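Local coordinates for methyltransferase domain-containing protein (Deinococcus radiodurans, PDB 3M33), which is of unknown function but may act as a methyltransferase, at residues A[136-147]-A[209-217]. Residues are numbered along the deposited sequence; the frame is centred on the assembly and turned at random.
Sequences AHFLYVGPRLNV and ERHLVLARQ. With GOL (glycerol), chain K; SO4 (sulfate ion), chain I.
H211 reaches from strand 204-216 into the loop that follows G142. CB lies 3.3 Å from the carbonyl oxygen O of R144 and almost as near that of L145. With CG anti to the backbone N (chi1 -177°), the imidazole extends alongside residues 145-147; CG lies near L145 O, CD2 more loosely so, and ND1 accepts a nearly straight hydrogen bond from V147 N at 2.9 Å, the donor tilted 27° from the ring plane. CE1 meets N146 OD1 at 3.3 Å, the N146 side chain running alongside the ring with its amide inclined to it. The other ring nitrogen, NE2, is hydrogen-bonded to E164 OE2, while V213 CG2 sits over one face near its rim and H166 stacks on the ring. A leucine here would probably leave V147 N and E164 without their imidazole partner and let the loop shift. Along the strands themselves, 136-142 and 204-216 run antiparallel, F138, Y140 and G142 forming hydrogen-bonded pairs with A215, V213 and H211. Strand 136-142 is parallel to 112-118 on its other side, so this pairing is where the mixed sheet turns antiparallel, consistent with the Rossmann-like methyltransferase fold and its reversed strand near the C-terminus. On the face opposite H211, V141 CG2 lies against L212 CD1 at 3.6 Å, the two side chains side by side, and helix 36-45 covers V141 and L139. Toward the other end, the H137 ring crosses the R216 guanidinium, planes 34° apart, CE1 over one face and 3.2 Å from NH2. At the loop end, R210 is salt-bridged to E35 and E208; its NH1 donates to E209 O, and a glycerol, probably from the crystallisation liquor, bridges P143 O and E209 N through O3.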
ATOM      1  N   ALA A 136      17.633  -2.790  -9.412  1.00 46.55           N
ATOM      2  CA  ALA A 136      16.382  -3.061  -8.703  1.00 42.63           C
ATOM      3  C   ALA A 136      15.370  -1.970  -9.034  1.00 43.86           C
ATOM      4  O   ALA A 136      15.762  -0.859  -9.415  1.00 36.21           O
ATOM      5  CB  ALA A 136      16.636  -3.099  -7.204  1.00 36.19           C
ATOM      6  N   HIS A 137      14.081  -2.291  -8.896  1.00 37.68           N
ATOM      7  CA  HIS A 137      13.009  -1.297  -8.981  1.00 38.81           C
ATOM      8  C   HIS A 137      12.394  -1.064  -7.599  1.00 39.25           C
ATOM      9  O   HIS A 137      12.374  -1.965  -6.753  1.00 37.79           O
ATOM     10  CB  HIS A 137      11.881  -1.778  -9.904  1.00 36.11           C
ATOM     11  CG  HIS A 137      12.201  -1.706 -11.364  1.00 39.23           C
ATOM     12  ND1 HIS A 137      12.768  -2.753 -12.053  1.00 42.63           N
ATOM     13  CD2 HIS A 137      12.004  -0.723 -12.275  1.00 44.13           C
ATOM     14  CE1 HIS A 137      12.926  -2.415 -13.321  1.00 42.20           C
ATOM     15  NE2 HIS A 137      12.467  -1.189 -13.483  1.00 43.91           N
ATOM     16  N   PHE A 138      11.851   0.125  -7.385  1.00 33.67           N
ATOM     17  CA  PHE A 138      11.026   0.377  -6.207  1.00 28.00           C
ATOM     18  C   PHE A 138       9.634   0.694  -6.734  1.00 36.82           C
ATOM     19  O   PHE A 138       9.487   1.552  -7.597  1.00 34.39           O
ATOM     20  CB  PHE A 138      11.563   1.594  -5.435  1.00 34.53           C
ATOM     21  CG  PHE A 138      10.613   2.112  -4.383  1.00 31.11           C
ATOM     22  CD1 PHE A 138      10.455   1.443  -3.175  1.00 35.17           C
ATOM     23  CD2 PHE A 138       9.881   3.269  -4.598  1.00 36.23           C
ATOM     24  CE1 PHE A 138       9.562   1.912  -2.199  1.00 34.19           C
ATOM     25  CE2 PHE A 138       8.991   3.748  -3.634  1.00 34.61           C
ATOM     26  CZ  PHE A 138       8.832   3.063  -2.429  1.00 30.39           C
ATOM     27  N   LEU A 139       8.615   0.016  -6.225  1.00 32.93           N
ATOM     28  CA  LEU A 139       7.267   0.214  -6.713  1.00 26.53           C
ATOM     29  C   LEU A 139       6.335   0.600  -5.559  1.00 32.75           C
ATOM     30  O   LEU A 139       6.272  -0.097  -4.540  1.00 34.44           O
ATOM     31  CB  LEU A 139       6.760  -1.053  -7.417  1.00 28.47           C
ATOM     32  CG  LEU A 139       5.293  -1.043  -7.854  1.00 32.38           C
ATOM     33  CD1 LEU A 139       5.079   0.041  -8.901  1.00 36.20           C
ATOM     34  CD2 LEU A 139       4.877  -2.402  -8.382  1.00 34.71           C
ATOM     35  N   TYR A 140       5.595   1.694  -5.731  1.00 36.47           N
ATOM     36  CA  TYR A 140       4.735   2.226  -4.664  1.00 32.20           C
ATOM     37  C   TYR A 140       3.398   2.746  -5.192  1.00 33.92           C
ATOM     38  O   TYR A 140       3.326   3.308  -6.287  1.00 35.14           O
ATOM     39  CB  TYR A 140       5.471   3.361  -3.941  1.00 31.35           C
ATOM     40  CG  TYR A 140       4.627   4.165  -2.954  1.00 31.14           C
ATOM     41  CD1 TYR A 140       4.454   3.728  -1.644  1.00 29.82           C
ATOM     42  CD2 TYR A 140       4.040   5.373  -3.322  1.00 37.83           C
ATOM     43  CE1 TYR A 140       3.700   4.459  -0.728  1.00 36.97           C
ATOM     44  CE2 TYR A 140       3.289   6.120  -2.411  1.00 36.60           C
ATOM     45  CZ  TYR A 140       3.121   5.647  -1.114  1.00 39.57           C
ATOM     46  OH  TYR A 140       2.372   6.352  -0.196  1.00 35.65           O
ATOM     47  N   VAL A 141       2.332   2.561  -4.417  1.00 35.71           N
ATOM     48  CA  VAL A 141       1.104   3.303  -4.669  1.00 34.26           C
ATOM     49  C   VAL A 141       0.623   3.934  -3.363  1.00 38.20           C
ATOM     50  O   VAL A 141       0.572   3.272  -2.324  1.00 35.21           O
ATOM     51  CB  VAL A 141      -0.017   2.464  -5.349  1.00 36.21           C
ATOM     52  CG1 VAL A 141      -0.481   1.329  -4.452  1.00 26.66           C
ATOM     53  CG2 VAL A 141      -1.216   3.380  -5.692  1.00 30.96           C
ATOM     54  N   GLY A 142       0.305   5.226  -3.407  1.00 37.04           N
ATOM     55  CA  GLY A 142      -0.064   5.953  -2.198  1.00 28.89           C
ATOM     56  C   GLY A 142      -1.544   6.229  -2.218  1.00 36.49           C
ATOM     57  O   GLY A 142      -2.138   6.228  -3.282  1.00 29.70           O
ATOM     58  N   PRO A 143      -2.145   6.487  -1.049  1.00 34.68           N
ATOM     59  CA  PRO A 143      -3.603   6.572  -0.969  1.00 36.81           C
ATOM     60  C   PRO A 143      -4.148   7.972  -1.274  1.00 39.78           C
ATOM     61  O   PRO A 143      -5.293   8.257  -0.933  1.00 40.12           O
ATOM     62  CB  PRO A 143      -3.880   6.199   0.487  1.00 36.37           C
ATOM     63  CG  PRO A 143      -2.676   6.732   1.227  1.00 37.15           C
ATOM     64  CD  PRO A 143      -1.504   6.678   0.262  1.00 32.69           C
ATOM     65  N   ARG A 144      -3.352   8.818  -1.920  1.00 31.52           N
ATOM     66  CA  ARG A 144      -3.790  10.175  -2.263  1.00 36.71           C
ATOM     67  C   ARG A 144      -3.238  10.500  -3.624  1.00 37.68           C
ATOM     68  O   ARG A 144      -2.339   9.803  -4.102  1.00 35.88           O
ATOM     69  CB  ARG A 144      -3.227  11.205  -1.274  1.00 43.53           C
ATOM     70  CG  ARG A 144      -3.931  11.273   0.053  1.00 55.98           C
ATOM     71  CD  ARG A 144      -3.064  12.004   1.082  1.00 70.71           C
ATOM     72  NE  ARG A 144      -2.774  11.131   2.220  1.00 86.37           N
ATOM     73  CZ  ARG A 144      -1.566  10.667   2.534  1.00 90.44           C
ATOM     74  NH1 ARG A 144      -0.507  11.009   1.809  1.00 89.09           N
ATOM     75  NH2 ARG A 144      -1.418   9.869   3.585  1.00 90.32           N
ATOM     76  N   LEU A 145      -3.738  11.580  -4.224  1.00 32.91           N
ATOM     77  CA  LEU A 145      -3.363  11.951  -5.587  1.00 34.93           C
ATOM     78  C   LEU A 145      -1.877  12.204  -5.726  1.00 39.15           C
ATOM     79  O   LEU A 145      -1.290  11.897  -6.766  1.00 36.43           O
ATOM     80  CB  LEU A 145      -4.117  13.203  -6.051  1.00 35.14           C
ATOM     81  CG  LEU A 145      -3.908  13.504  -7.539  1.00 39.35           C
ATOM     82  CD1 LEU A 145      -4.552  12.389  -8.401  1.00 36.10           C
ATOM     83  CD2 LEU A 145      -4.473  14.903  -7.894  1.00 41.33           C
ATOM     84  N   ASN A 146      -1.269  12.768  -4.683  1.00 39.67           N
ATOM     85  CA  ASN A 146       0.167  13.061  -4.703  1.00 35.79           C
ATOM     86  C   ASN A 146       0.738  12.887  -3.303  1.00 37.74           C
ATOM     87  O   ASN A 146       0.202  13.433  -2.336  1.00 43.47           O
ATOM     88  CB  ASN A 146       0.423  14.485  -5.243  1.00 42.77           C
ATOM     89  CG  ASN A 146       1.909  14.804  -5.401  1.00 53.18           C
ATOM     90  OD1 ASN A 146       2.656  14.062  -6.040  1.00 60.89           O
ATOM     91  ND2 ASN A 146       2.341  15.922  -4.815  1.00 51.27           N
ATOM     92  N   VAL A 147       1.802  12.094  -3.194  1.00 33.63           N
ATOM     93  CA  VAL A 147       2.489  11.866  -1.928  1.00 35.00           C
ATOM     94  C   VAL A 147       3.913  12.421  -2.074  1.00 40.57           C
ATOM     95  O   VAL A 147       4.826  11.712  -2.474  1.00 39.99           O
ATOM     96  CB  VAL A 147       2.508  10.362  -1.546  1.00 45.50           C
ATOM     97  CG1 VAL A 147       3.183  10.159  -0.199  1.00 40.12           C
ATOM     98  CG2 VAL A 147       1.085   9.801  -1.497  1.00 33.84           C
ATOM     99  N   GLU A 209      -8.354   8.693  -4.940  1.00 35.95           N
ATOM    100  CA  GLU A 209      -7.180   9.090  -5.702  1.00 36.96           C
ATOM    101  C   GLU A 209      -5.933   8.314  -5.294  1.00 36.58           C
ATOM    102  O   GLU A 209      -5.774   7.948  -4.140  1.00 35.46           O
ATOM    103  CB  GLU A 209      -6.966  10.609  -5.583  1.00 35.29           C
ATOM    104  CG  GLU A 209      -8.250  11.375  -5.820  1.00 36.30           C
ATOM    105  CD  GLU A 209      -8.048  12.871  -6.032  1.00 34.81           C
ATOM    106  OE1 GLU A 209      -7.364  13.513  -5.216  1.00 39.34           O
ATOM    107  OE2 GLU A 209      -8.580  13.395  -7.028  1.00 38.21           O
ATOM    108  N   ARG A 210      -5.047   8.057  -6.253  1.00 30.55           N
ATOM    109  CA  ARG A 210      -3.837   7.294  -5.976  1.00 37.78           C
ATOM    110  C   ARG A 210      -2.636   7.899  -6.693  1.00 36.87           C
ATOM    111  O   ARG A 210      -2.781   8.510  -7.744  1.00 34.59           O
ATOM    112  CB  ARG A 210      -4.000   5.836  -6.410  1.00 35.89           C
ATOM    113  CG  ARG A 210      -5.197   5.123  -5.795  1.00 25.97           C
ATOM    114  CD  ARG A 210      -4.958   4.693  -4.327  1.00 26.72           C
ATOM    115  NE  ARG A 210      -6.076   3.867  -3.867  1.00 34.14           N
ATOM    116  CZ  ARG A 210      -7.224   4.365  -3.421  1.00 40.70           C
ATOM    117  NH1 ARG A 210      -7.383   5.684  -3.372  1.00 36.10           N
ATOM    118  NH2 ARG A 210      -8.218   3.558  -3.048  1.00 36.58           N
ATOM    119  N   HIS A 211      -1.454   7.713  -6.115  1.00 33.05           N
ATOM    120  CA  HIS A 211      -0.209   8.184  -6.710  1.00 32.54           C
ATOM    121  C   HIS A 211       0.702   6.980  -6.910  1.00 32.43           C
ATOM    122  O   HIS A 211       1.224   6.441  -5.943  1.00 32.28           O
ATOM    123  CB  HIS A 211       0.466   9.165  -5.743  1.00 28.66           C
ATOM    124  CG  HIS A 211       1.724   9.783  -6.268  1.00 32.16           C
ATOM    125  ND1 HIS A 211       2.590  10.495  -5.460  1.00 36.89           N
ATOM    126  CD2 HIS A 211       2.254   9.825  -7.514  1.00 33.90           C
ATOM    127  CE1 HIS A 211       3.599  10.940  -6.186  1.00 38.24           C
ATOM    128  NE2 HIS A 211       3.427  10.540  -7.432  1.00 36.05           N
ATOM    129  N   LEU A 212       0.903   6.559  -8.156  1.00 34.06           N
ATOM    130  CA  LEU A 212       1.761   5.406  -8.438  1.00 32.97           C
ATOM    131  C   LEU A 212       3.147   5.858  -8.828  1.00 37.12           C
ATOM    132  O   LEU A 212       3.293   6.783  -9.628  1.00 32.92           O
ATOM    133  CB  LEU A 212       1.203   4.571  -9.592  1.00 35.02           C
ATOM    134  CG  LEU A 212      -0.015   3.676  -9.438  1.00 46.78           C
ATOM    135  CD1 LEU A 212      -1.249   4.481  -9.072  1.00 54.17           C
ATOM    136  CD2 LEU A 212      -0.245   2.914 -10.742  1.00 47.51           C
ATOM    137  N   VAL A 213       4.166   5.187  -8.296  1.00 30.91           N
ATOM    138  CA  VAL A 213       5.542   5.546  -8.590  1.00 32.64           C
ATOM    139  C   VAL A 213       6.364   4.283  -8.810  1.00 34.70           C
ATOM    140  O   VAL A 213       6.383   3.390  -7.965  1.00 38.68           O
ATOM    141  CB  VAL A 213       6.180   6.386  -7.433  1.00 33.83           C
ATOM    142  CG1 VAL A 213       7.654   6.629  -7.676  1.00 31.00           C
ATOM    143  CG2 VAL A 213       5.462   7.710  -7.266  1.00 33.61           C
ATOM    144  N   LEU A 214       7.024   4.204  -9.956  1.00 29.70           N
ATOM    145  CA  LEU A 214       8.013   3.164 -10.194  1.00 30.76           C
ATOM    146  C   LEU A 214       9.344   3.879 -10.368  1.00 36.08           C
ATOM    147  O   LEU A 214       9.454   4.821 -11.157  1.00 34.14           O
ATOM    148  CB  LEU A 214       7.659   2.387 -11.469  1.00 37.27           C
ATOM    149  CG  LEU A 214       8.627   1.284 -11.911  1.00 37.40           C
ATOM    150  CD1 LEU A 214       8.654   0.198 -10.850  1.00 31.90           C
ATOM    151  CD2 LEU A 214       8.202   0.692 -13.245  1.00 31.80           C
ATOM    152  N   ALA A 215      10.349   3.454  -9.616  1.00 36.40           N
ATOM    153  CA  ALA A 215      11.645   4.119  -9.641  1.00 33.52           C
ATOM    154  C   ALA A 215      12.767   3.094  -9.753  1.00 42.23           C
ATOM    155  O   ALA A 215      12.573   1.907  -9.473  1.00 35.54           O
ATOM    156  CB  ALA A 215      11.823   4.955  -8.379  1.00 31.64           C
ATOM    157  N   ARG A 216      13.943   3.553 -10.157  1.00 39.46           N
ATOM    158  CA  ARG A 216      15.101   2.687 -10.208  1.00 40.29           C
ATOM    159  C   ARG A 216      16.347   3.565 -10.254  1.00 47.68           C
ATOM    160  O   ARG A 216      16.276   4.742 -10.627  1.00 46.52           O
ATOM    161  CB  ARG A 216      14.998   1.755 -11.414  1.00 46.56           C
ATOM    162  CG  ARG A 216      16.207   1.733 -12.319  1.00 64.19           C
ATOM    163  CD  ARG A 216      15.834   1.211 -13.711  1.00 70.57           C
ATOM    164  NE  ARG A 216      15.886  -0.243 -13.793  1.00 75.20           N
ATOM    165  CZ  ARG A 216      15.605  -0.933 -14.893  1.00 90.60           C
ATOM    166  NH1 ARG A 216      15.239  -0.292 -15.998  1.00 97.10           N
ATOM    167  NH2 ARG A 216      15.684  -2.260 -14.889  1.00 91.03           N
ATOM    168  N   GLN A 217      17.488   3.030  -9.841  1.00 44.22           N
ATOM    169  CA  GLN A 217      18.702   3.819  -9.958  1.00 48.55           C
ATOM    170  C   GLN A 217      19.359   3.538 -11.296  1.00 54.40           C
ATOM    171  O   GLN A 217      19.919   2.463 -11.504  1.00 58.00           O
ATOM    172  CB  GLN A 217      19.676   3.549  -8.823  1.00 47.00           C
ATOM    173  CG  GLN A 217      20.827   4.534  -8.827  1.00 61.41           C
ATOM    174  CD  GLN A 217      21.677   4.438  -7.588  1.00 69.44           C
ATOM    175  OE1 GLN A 217      22.185   3.366  -7.247  1.00 73.92           O
ATOM    176  NE2 GLN A 217      21.841   5.563  -6.901  1.00 69.87           N
TER
HETATM  177  C1  GOL K 232     -10.486  10.775  -0.495  1.00 65.01           C
HETATM  178  O1  GOL K 232     -11.196   9.860   0.306  1.00 55.93           O
HETATM  179  C2  GOL K 232      -9.041  10.313  -0.669  1.00 69.59           C
HETATM  180  O2  GOL K 232      -8.261  11.326  -1.290  1.00 62.36           O
HETATM  181  C3  GOL K 232      -9.054   9.013  -1.478  1.00 63.61           C
HETATM  182  O3  GOL K 232      -7.776   8.729  -1.999  1.00 46.52           O
HETATM  183  S   SO4 I 230     -11.366   1.803  -3.147  0.50 63.78           S
HETATM  184  O1  SO4 I 230     -10.646   0.546  -3.356  0.50 62.66           O
HETATM  185  O2  SO4 I 230     -10.971   2.427  -1.887  0.50 59.49           O
HETATM  186  O3  SO4 I 230     -11.072   2.707  -4.253  0.50 63.66           O
HETATM  187  O4  SO4 I 230     -12.799   1.534  -3.090  0.50 68.43           O
HETATM  188  O   HOH W   1      18.135   0.332  -9.361  1.00 42.93           O
HETATM  189  O   HOH W   2      -6.145  13.118  -3.053  1.00 45.72           O